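Local coordinates for mRNA transport regulator MTR2 (Candida albicans, PDB 1Q42), which affects the transport of mRNA from the nucleus to the cytoplasm and interacts with the export factor MEX67, at residues 117-131 with 159-173. Residues are numbered along the deposited sequence; the frame is centred on the assembly and turned at random.
Sequences GTFVVHFSAKVRFDQ and IWGSWFGVDVNLVVD
Two long antiparallel strands of the curved NTF2-fold sheet meet here, 118-129 against 164-173, and paired backbone bonds join F119 to V172, V121 to L170, F123 to V168, A125 to V166 and V127 to F164. On the concave, helix-facing side F123 lies against V168, whose CB sits over one face of the ring, 3.4 Å from F123 CZ. With CG between the backbone N and the carbonyl carbon (chi1 74°), the ring leans over the gap between the strands and lies along V168 of the neighbouring strand. F119 leans likewise onto V172 CB. Helix 29-40 packs on this face through L29, L33 and L37, the usual way an NTF2-like sheet cups its helices, while strands 101-113 and 183-192 flank the pair. Packing is tight further along, where V127 CG1 comes within 3.3 Å of V166 CG2.

The other face is more polar. S124 OG donates to D167 OD1 over 2.8 Å, reaching it from above the carboxylate plane, and D167 OD2 lies at the edge of the H122 ring. Toward the loop, the W163 indole is sandwiched between two cationic side chains. The R128 guanidinium lies flat on it, planes 6° apart, with R128 CD over the six-membered ring; K126 covers the opposite face, its CG over the same ring and NZ in an off-centre cation-pi contact with the five-membered one. A water bridges R128 NH1 and G161 O.

Beyond V127 the register slips by one residue. F129 turns its ring edge to the face of F164, centroids 5.1 Å apart, and F129 O accepts from G161 N (3.0 Å) and Q131 NE2 (2.9 Å), which approach from opposite faces of the carbonyl plane. D130 OD1 takes the I159 N-H at 2.9 Å, while its OD2 bonds to S132.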
ATOM      1  N   GLY A 117      -3.363  13.053  18.533  1.00 26.76           N
ATOM      2  CA  GLY A 117      -2.259  13.258  17.615  1.00 27.24           C
ATOM      3  C   GLY A 117      -2.330  12.397  16.356  1.00 26.64           C
ATOM      4  O   GLY A 117      -1.315  12.186  15.701  1.00 27.29           O
ATOM      5  N   THR A 118      -3.525  11.911  16.011  1.00 26.09           N
ATOM      6  CA  THR A 118      -3.732  11.133  14.791  1.00 24.96           C
ATOM      7  C   THR A 118      -4.918  11.661  13.991  1.00 24.18           C
ATOM      8  O   THR A 118      -5.841  12.266  14.534  1.00 23.00           O
ATOM      9  CB  THR A 118      -4.009   9.639  15.106  1.00 24.94           C
ATOM     10  OG1 THR A 118      -5.249   9.501  15.812  1.00 25.97           O
ATOM     11  CG2 THR A 118      -2.964   9.039  16.044  1.00 26.09           C
ATOM     12  N   PHE A 119      -4.915  11.405  12.693  1.00 23.04           N
ATOM     13  CA  PHE A 119      -6.150  11.537  11.947  1.00 22.58           C
ATOM     14  C   PHE A 119      -6.581  10.211  11.334  1.00 20.81           C
ATOM     15  O   PHE A 119      -5.767   9.318  11.096  1.00 19.35           O
ATOM     16  CB  PHE A 119      -6.091  12.663  10.913  1.00 24.21           C
ATOM     17  CG  PHE A 119      -5.035  12.502   9.888  1.00 27.33           C
ATOM     18  CD1 PHE A 119      -5.335  11.968   8.657  1.00 30.48           C
ATOM     19  CD2 PHE A 119      -3.735  12.901  10.141  1.00 31.12           C
ATOM     20  CE1 PHE A 119      -4.339  11.813   7.692  1.00 31.73           C
ATOM     21  CE2 PHE A 119      -2.749  12.738   9.183  1.00 32.67           C
ATOM     22  CZ  PHE A 119      -3.063  12.200   7.957  1.00 32.51           C
ATOM     23  N   VAL A 120      -7.892  10.083  11.163  1.00 20.10           N
ATOM     24  CA  VAL A 120      -8.502   8.981  10.418  1.00 20.36           C
ATOM     25  C   VAL A 120      -8.763   9.445   8.992  1.00 19.19           C
ATOM     26  O   VAL A 120      -9.346  10.496   8.779  1.00 19.01           O
ATOM     27  CB  VAL A 120      -9.857   8.610  11.003  1.00 21.00           C
ATOM     28  CG1 VAL A 120     -10.601   7.618  10.084  1.00 23.96           C
ATOM     29  CG2 VAL A 120      -9.696   8.044  12.365  1.00 22.89           C
ATOM     30  N   VAL A 121      -8.390   8.635   8.015  1.00 19.51           N
ATOM     31  CA  VAL A 121      -8.664   8.943   6.610  1.00 19.92           C
ATOM     32  C   VAL A 121      -9.341   7.753   5.964  1.00 19.57           C
ATOM     33  O   VAL A 121      -8.846   6.633   6.066  1.00 19.28           O
ATOM     34  CB  VAL A 121      -7.371   9.176   5.806  1.00 21.37           C
ATOM     35  CG1 VAL A 121      -7.705   9.552   4.357  1.00 22.14           C
ATOM     36  CG2 VAL A 121      -6.559  10.209   6.428  1.00 24.41           C
ATOM     37  N   HIS A 122     -10.458   7.997   5.288  1.00 19.38           N
ATOM     38  CA  HIS A 122     -11.087   6.994   4.452  1.00 19.22           C
ATOM     39  C   HIS A 122     -10.888   7.396   3.003  1.00 18.54           C
ATOM     40  O   HIS A 122     -11.090   8.551   2.643  1.00 18.94           O
ATOM     41  CB  HIS A 122     -12.582   6.915   4.766  1.00 19.54           C
ATOM     42  CG  HIS A 122     -13.355   6.130   3.760  1.00 22.46           C
ATOM     43  ND1 HIS A 122     -13.954   6.714   2.661  1.00 26.16           N
ATOM     44  CD2 HIS A 122     -13.586   4.802   3.654  1.00 25.88           C
ATOM     45  CE1 HIS A 122     -14.533   5.776   1.931  1.00 26.97           C
ATOM     46  NE2 HIS A 122     -14.347   4.611   2.527  1.00 26.67           N
ATOM     47  N   PHE A 123     -10.468   6.462   2.159  1.00 17.47           N
ATOM     48  CA  PHE A 123     -10.404   6.754   0.745  1.00 18.01           C
ATOM     49  C   PHE A 123     -10.864   5.572  -0.084  1.00 17.64           C
ATOM     50  O   PHE A 123     -10.908   4.441   0.393  1.00 16.63           O
ATOM     51  CB  PHE A 123      -9.012   7.280   0.327  1.00 17.36           C
ATOM     52  CG  PHE A 123      -7.899   6.246   0.261  1.00 18.13           C
ATOM     53  CD1 PHE A 123      -7.713   5.476  -0.883  1.00 16.86           C
ATOM     54  CD2 PHE A 123      -6.981   6.116   1.302  1.00 19.14           C
ATOM     55  CE1 PHE A 123      -6.653   4.572  -0.969  1.00 18.14           C
ATOM     56  CE2 PHE A 123      -5.924   5.202   1.214  1.00 18.17           C
ATOM     57  CZ  PHE A 123      -5.771   4.439   0.067  1.00 17.32           C
ATOM     58  N   SER A 124     -11.290   5.891  -1.299  1.00 17.92           N
ATOM     59  CA  SER A 124     -11.711   4.908  -2.278  1.00 18.17           C
ATOM     60  C   SER A 124     -10.800   5.070  -3.492  1.00 17.76           C
ATOM     61  O   SER A 124     -10.311   6.157  -3.752  1.00 17.43           O
ATOM     62  CB  SER A 124     -13.172   5.151  -2.645  1.00 18.92           C
ATOM     63  OG  SER A 124     -13.992   5.036  -1.477  1.00 21.59           O
ATOM     64  N   ALA A 125     -10.535   3.976  -4.184  1.00 17.21           N
ATOM     65  CA  ALA A 125      -9.739   3.989  -5.414  1.00 17.48           C
ATOM     66  C   ALA A 125     -10.235   2.884  -6.317  1.00 17.61           C
ATOM     67  O   ALA A 125     -11.049   2.034  -5.896  1.00 17.35           O
ATOM     68  CB  ALA A 125      -8.252   3.786  -5.107  1.00 17.13           C
ATOM     69  N   LYS A 126      -9.778   2.915  -7.562  1.00 17.57           N
ATOM     70  CA  LYS A 126      -9.809   1.732  -8.420  1.00 17.99           C
ATOM     71  C   LYS A 126      -8.393   1.239  -8.632  1.00 17.51           C
ATOM     72  O   LYS A 126      -7.452   2.018  -8.636  1.00 18.10           O
ATOM     73  CB  LYS A 126     -10.505   1.959  -9.745  1.00 19.60           C
ATOM     74  CG  LYS A 126     -10.125   3.167 -10.532  1.00 23.04           C
ATOM     75  CD  LYS A 126     -11.244   3.502 -11.536  1.00 26.02           C
ATOM     76  CE  LYS A 126     -10.854   4.691 -12.385  1.00 29.12           C
ATOM     77  NZ  LYS A 126     -11.685   4.818 -13.603  1.00 28.30           N
ATOM     78  N   VAL A 127      -8.250  -0.069  -8.745  1.00 16.96           N
ATOM     79  CA  VAL A 127      -6.943  -0.682  -8.940  1.00 16.32           C
ATOM     80  C   VAL A 127      -7.048  -1.761  -9.991  1.00 17.31           C
ATOM     81  O   VAL A 127      -8.039  -2.472 -10.059  1.00 17.18           O
ATOM     82  CB  VAL A 127      -6.342  -1.230  -7.607  1.00 15.83           C
ATOM     83  CG1 VAL A 127      -7.134  -2.395  -7.048  1.00 17.18           C
ATOM     84  CG2 VAL A 127      -4.895  -1.681  -7.781  1.00 14.89           C
ATOM     85  N   ARG A 128      -6.018  -1.872 -10.821  1.00 18.25           N
ATOM     86  CA  ARG A 128      -5.905  -2.988 -11.734  1.00 18.81           C
ATOM     87  C   ARG A 128      -4.518  -3.593 -11.663  1.00 20.01           C
ATOM     88  O   ARG A 128      -3.589  -2.999 -11.092  1.00 19.80           O
ATOM     89  CB  ARG A 128      -6.256  -2.587 -13.158  1.00 19.02           C
ATOM     90  CG  ARG A 128      -5.571  -1.377 -13.697  1.00 19.33           C
ATOM     91  CD  ARG A 128      -6.289  -0.887 -14.946  1.00 20.35           C
ATOM     92  NE  ARG A 128      -5.608   0.234 -15.568  1.00 23.22           N
ATOM     93  CZ  ARG A 128      -6.064   0.877 -16.639  1.00 26.69           C
ATOM     94  NH1 ARG A 128      -7.217   0.528 -17.203  1.00 27.68           N
ATOM     95  NH2 ARG A 128      -5.375   1.898 -17.130  1.00 27.97           N
ATOM     96  N   PHE A 129      -4.398  -4.785 -12.232  1.00 20.54           N
ATOM     97  CA  PHE A 129      -3.186  -5.592 -12.094  1.00 21.91           C
ATOM     98  C   PHE A 129      -2.685  -6.113 -13.419  1.00 23.44           C
ATOM     99  O   PHE A 129      -3.458  -6.354 -14.353  1.00 24.44           O
ATOM    100  CB  PHE A 129      -3.425  -6.784 -11.157  1.00 21.36           C
ATOM    101  CG  PHE A 129      -3.808  -6.393  -9.772  1.00 20.69           C
ATOM    102  CD1 PHE A 129      -2.831  -6.253  -8.784  1.00 20.46           C
ATOM    103  CD2 PHE A 129      -5.147  -6.201  -9.429  1.00 20.39           C
ATOM    104  CE1 PHE A 129      -3.191  -5.894  -7.505  1.00 19.59           C
ATOM    105  CE2 PHE A 129      -5.506  -5.843  -8.155  1.00 19.76           C
ATOM    106  CZ  PHE A 129      -4.518  -5.697  -7.183  1.00 19.76           C
ATOM    107  N   ASP A 130      -1.370  -6.293 -13.473  1.00 25.15           N
ATOM    108  CA  ASP A 130      -0.659  -6.820 -14.629  1.00 26.23           C
ATOM    109  C   ASP A 130      -1.097  -8.258 -14.918  1.00 27.72           C
ATOM    110  O   ASP A 130      -1.018  -9.122 -14.049  1.00 26.54           O
ATOM    111  CB  ASP A 130       0.850  -6.770 -14.322  1.00 26.72           C
ATOM    112  CG  ASP A 130       1.728  -7.087 -15.507  1.00 27.83           C
ATOM    113  OD1 ASP A 130       1.253  -7.034 -16.659  1.00 30.37           O
ATOM    114  OD2 ASP A 130       2.939  -7.369 -15.360  1.00 26.33           O
ATOM    115  N   GLN A 131      -1.536  -8.492 -16.155  1.00 28.95           N
ATOM    116  CA  GLN A 131      -2.031  -9.785 -16.618  1.00 31.50           C
ATOM    117  C   GLN A 131      -1.006 -10.472 -17.512  1.00 32.90           C
ATOM    118  O   GLN A 131      -1.293 -11.533 -18.077  1.00 34.29           O
ATOM    119  CB  GLN A 131      -3.325  -9.607 -17.419  1.00 32.15           C
ATOM    120  CG  GLN A 131      -4.376  -8.773 -16.727  1.00 34.23           C
ATOM    121  CD  GLN A 131      -4.997  -9.486 -15.545  1.00 38.23           C
ATOM    122  OE1 GLN A 131      -5.519 -10.598 -15.690  1.00 41.56           O
ATOM    123  NE2 GLN A 131      -4.959  -8.847 -14.370  1.00 37.64           N
ATOM    124  N   ILE A 159       0.361  -5.470 -18.973  1.00 34.66           N
ATOM    125  CA  ILE A 159      -0.947  -5.517 -19.621  1.00 33.79           C
ATOM    126  C   ILE A 159      -2.005  -5.411 -18.532  1.00 31.56           C
ATOM    127  O   ILE A 159      -2.232  -6.365 -17.797  1.00 30.44           O
ATOM    128  CB  ILE A 159      -1.124  -6.851 -20.389  1.00 34.73           C
ATOM    129  CG1 ILE A 159      -0.127  -6.945 -21.553  1.00 36.82           C
ATOM    130  CG2 ILE A 159      -2.559  -7.002 -20.906  1.00 35.31           C
ATOM    131  CD1 ILE A 159       0.146  -8.375 -22.003  1.00 38.48           C
ATOM    132  N   TRP A 160      -2.662  -4.264 -18.439  1.00 29.52           N
ATOM    133  CA  TRP A 160      -3.589  -4.025 -17.331  1.00 27.86           C
ATOM    134  C   TRP A 160      -4.898  -4.799 -17.503  1.00 26.72           C
ATOM    135  O   TRP A 160      -5.459  -4.856 -18.590  1.00 26.44           O
ATOM    136  CB  TRP A 160      -3.854  -2.527 -17.179  1.00 27.66           C
ATOM    137  CG  TRP A 160      -2.616  -1.741 -16.865  1.00 28.09           C
ATOM    138  CD1 TRP A 160      -2.082  -0.714 -17.590  1.00 30.88           C
ATOM    139  CD2 TRP A 160      -1.749  -1.926 -15.737  1.00 27.35           C
ATOM    140  NE1 TRP A 160      -0.942  -0.246 -16.979  1.00 30.67           N
ATOM    141  CE2 TRP A 160      -0.711  -0.976 -15.841  1.00 27.90           C
ATOM    142  CE3 TRP A 160      -1.756  -2.792 -14.639  1.00 24.15           C
ATOM    143  CZ2 TRP A 160       0.308  -0.869 -14.892  1.00 28.08           C
ATOM    144  CZ3 TRP A 160      -0.732  -2.691 -13.693  1.00 25.48           C
ATOM    145  CH2 TRP A 160       0.281  -1.732 -13.827  1.00 25.02           C
ATOM    146  N   GLY A 161      -5.382  -5.399 -16.421  1.00 25.14           N
ATOM    147  CA  GLY A 161      -6.668  -6.074 -16.421  1.00 24.84           C
ATOM    148  C   GLY A 161      -7.828  -5.158 -16.046  1.00 24.47           C
ATOM    149  O   GLY A 161      -7.734  -3.919 -16.110  1.00 24.13           O
ATOM    150  N   SER A 162      -8.930  -5.783 -15.646  1.00 23.86           N
ATOM    151  CA  SER A 162     -10.154  -5.080 -15.260  1.00 23.11           C
ATOM    152  C   SER A 162     -10.004  -4.367 -13.912  1.00 21.62           C
ATOM    153  O   SER A 162      -9.232  -4.801 -13.043  1.00 20.57           O
ATOM    154  CB  SER A 162     -11.318  -6.069 -15.181  1.00 23.92           C
ATOM    155  OG  SER A 162     -11.553  -6.684 -16.452  1.00 25.99           O
ATOM    156  N   TRP A 163     -10.754  -3.281 -13.751  1.00 21.22           N
ATOM    157  CA  TRP A 163     -10.783  -2.520 -12.502  1.00 19.56           C
ATOM    158  C   TRP A 163     -11.431  -3.288 -11.342  1.00 18.89           C
ATOM    159  O   TRP A 163     -12.532  -3.878 -11.485  1.00 18.18           O
ATOM    160  CB  TRP A 163     -11.529  -1.198 -12.675  1.00 20.09           C
ATOM    161  CG  TRP A 163     -10.854  -0.134 -13.549  1.00 20.08           C
ATOM    162  CD1 TRP A 163     -11.342   0.393 -14.714  1.00 23.61           C
ATOM    163  CD2 TRP A 163      -9.618   0.551 -13.293  1.00 20.19           C
ATOM    164  NE1 TRP A 163     -10.480   1.347 -15.199  1.00 22.84           N
ATOM    165  CE2 TRP A 163      -9.412   1.459 -14.347  1.00 22.13           C
ATOM    166  CE3 TRP A 163      -8.639   0.466 -12.293  1.00 19.96           C
ATOM    167  CZ2 TRP A 163      -8.281   2.289 -14.424  1.00 22.45           C
ATOM    168  CZ3 TRP A 163      -7.519   1.311 -12.370  1.00 20.16           C
ATOM    169  CH2 TRP A 163      -7.353   2.194 -13.432  1.00 22.40           C
ATOM    170  N   PHE A 164     -10.715  -3.268 -10.214  1.00 17.58           N
ATOM    171  CA  PHE A 164     -11.207  -3.654  -8.913  1.00 17.30           C
ATOM    172  C   PHE A 164     -11.584  -2.358  -8.202  1.00 17.01           C
ATOM    173  O   PHE A 164     -10.979  -1.332  -8.441  1.00 16.50           O
ATOM    174  CB  PHE A 164     -10.109  -4.264  -8.037  1.00 16.80           C
ATOM    175  CG  PHE A 164      -9.658  -5.640  -8.436  1.00 18.86           C
ATOM    176  CD1 PHE A 164      -9.737  -6.670  -7.527  1.00 18.28           C
ATOM    177  CD2 PHE A 164      -9.087  -5.886  -9.669  1.00 18.99           C
ATOM    178  CE1 PHE A 164      -9.278  -7.945  -7.851  1.00 20.17           C
ATOM    179  CE2 PHE A 164      -8.639  -7.154 -10.005  1.00 21.57           C
ATOM    180  CZ  PHE A 164      -8.731  -8.183  -9.085  1.00 20.66           C
ATOM    181  N   GLY A 165     -12.532  -2.441  -7.280  1.00 15.80           N
ATOM    182  CA  GLY A 165     -12.784  -1.371  -6.344  1.00 16.03           C
ATOM    183  C   GLY A 165     -12.056  -1.647  -5.049  1.00 16.27           C
ATOM    184  O   GLY A 165     -11.985  -2.785  -4.612  1.00 15.13           O
ATOM    185  N   VAL A 166     -11.529  -0.589  -4.435  1.00 17.60           N
ATOM    186  CA  VAL A 166     -10.836  -0.671  -3.156  1.00 18.37           C
ATOM    187  C   VAL A 166     -11.305   0.436  -2.195  1.00 17.76           C
ATOM    188  O   VAL A 166     -11.507   1.573  -2.602  1.00 19.23           O
ATOM    189  CB  VAL A 166      -9.303  -0.517  -3.322  1.00 19.27           C
ATOM    190  CG1 VAL A 166      -8.611  -0.721  -1.956  1.00 22.77           C
ATOM    191  CG2 VAL A 166      -8.773  -1.513  -4.294  1.00 21.81           C
ATOM    192  N   ASP A 167     -11.488   0.080  -0.926  1.00 17.11           N
ATOM    193  CA  ASP A 167     -11.719   1.058   0.145  1.00 17.27           C
ATOM    194  C   ASP A 167     -10.611   0.875   1.157  1.00 17.11           C
ATOM    195  O   ASP A 167     -10.256  -0.259   1.495  1.00 16.30           O
ATOM    196  CB  ASP A 167     -13.068   0.798   0.832  1.00 18.01           C
ATOM    197  CG  ASP A 167     -14.195   1.664   0.296  1.00 22.99           C
ATOM    198  OD1 ASP A 167     -14.029   2.336  -0.749  1.00 24.53           O
ATOM    199  OD2 ASP A 167     -15.335   1.673   0.840  1.00 27.98           O
ATOM    200  N   VAL A 168     -10.062   1.980   1.643  1.00 16.26           N
ATOM    201  CA  VAL A 168      -8.976   1.907   2.593  1.00 16.94           C
ATOM    202  C   VAL A 168      -9.285   2.864   3.743  1.00 17.39           C
ATOM    203  O   VAL A 168      -9.712   3.993   3.512  1.00 17.76           O
ATOM    204  CB  VAL A 168      -7.633   2.314   1.947  1.00 17.00           C
ATOM    205  CG1 VAL A 168      -6.521   2.273   2.970  1.00 16.96           C
ATOM    206  CG2 VAL A 168      -7.298   1.427   0.785  1.00 18.22           C
ATOM    207  N   ASN A 169      -9.080   2.387   4.967  1.00 17.21           N
ATOM    208  CA  ASN A 169      -9.162   3.205   6.158  1.00 17.83           C
ATOM    209  C   ASN A 169      -7.786   3.225   6.830  1.00 17.32           C
ATOM    210  O   ASN A 169      -7.223   2.194   7.106  1.00 16.57           O
ATOM    211  CB  ASN A 169     -10.202   2.643   7.136  1.00 18.51           C
ATOM    212  CG  ASN A 169     -11.616   2.779   6.624  1.00 21.82           C
ATOM    213  OD1 ASN A 169     -12.074   3.875   6.323  1.00 23.91           O
ATOM    214  ND2 ASN A 169     -12.313   1.663   6.522  1.00 25.43           N
ATOM    215  N   LEU A 170      -7.248   4.416   7.058  1.00 17.66           N
ATOM    216  CA  LEU A 170      -5.955   4.587   7.716  1.00 17.98           C
ATOM    217  C   LEU A 170      -6.141   5.408   8.996  1.00 18.86           C
ATOM    218  O   LEU A 170      -6.984   6.306   9.040  1.00 19.86           O
ATOM    219  CB  LEU A 170      -5.007   5.369   6.797  1.00 18.05           C
ATOM    220  CG  LEU A 170      -4.625   4.820   5.419  1.00 17.70           C
ATOM    221  CD1 LEU A 170      -3.597   5.779   4.746  1.00 18.58           C
ATOM    222  CD2 LEU A 170      -4.114   3.418   5.455  1.00 18.39           C
ATOM    223  N   VAL A 171      -5.376   5.099  10.028  1.00 19.34           N
ATOM    224  CA  VAL A 171      -5.189   6.003  11.152  1.00 19.85           C
ATOM    225  C   VAL A 171      -3.701   6.372  11.121  1.00 20.81           C
ATOM    226  O   VAL A 171      -2.843   5.494  11.199  1.00 20.28           O
ATOM    227  CB  VAL A 171      -5.584   5.365  12.483  1.00 20.46           C
ATOM    228  CG1 VAL A 171      -5.437   6.384  13.610  1.00 21.53           C
ATOM    229  CG2 VAL A 171      -7.020   4.835  12.423  1.00 19.83           C
ATOM    230  N   VAL A 172      -3.408   7.661  10.965  1.00 21.96           N
ATOM    231  CA  VAL A 172      -2.063   8.136  10.653  1.00 23.51           C
ATOM    232  C   VAL A 172      -1.657   9.238  11.610  1.00 25.34           C
ATOM    233  O   VAL A 172      -2.485  10.041  12.003  1.00 25.19           O
ATOM    234  CB  VAL A 172      -1.992   8.713   9.206  1.00 23.71           C
ATOM    235  CG1 VAL A 172      -0.543   8.962   8.791  1.00 24.43           C
ATOM    236  CG2 VAL A 172      -2.685   7.792   8.209  1.00 24.13           C
ATOM    237  N   ASP A 173      -0.382   9.284  11.981  1.00 27.23           N
ATOM    238  CA  ASP A 173       0.131  10.378  12.812  1.00 30.36           C
ATOM    239  C   ASP A 173      -0.063  11.713  12.092  1.00 32.93           C
ATOM    240  O   ASP A 173       0.018  11.772  10.867  1.00 32.47           O
ATOM    241  CB  ASP A 173       1.627  10.173  13.106  1.00 30.52           C
ATOM    242  CG  ASP A 173       1.891   9.119  14.170  1.00 30.06           C
ATOM    243  OD1 ASP A 173       0.933   8.553  14.735  1.00 29.58           O
ATOM    244  OD2 ASP A 173       3.052   8.792  14.508  1.00 29.74           O
TER
HETATM  245  O   HOH W   1      -9.245  -1.575 -16.292  1.00 23.97           O
HETATM  246  O   HOH W   2      -6.808  -6.112 -13.035  1.00 20.34           O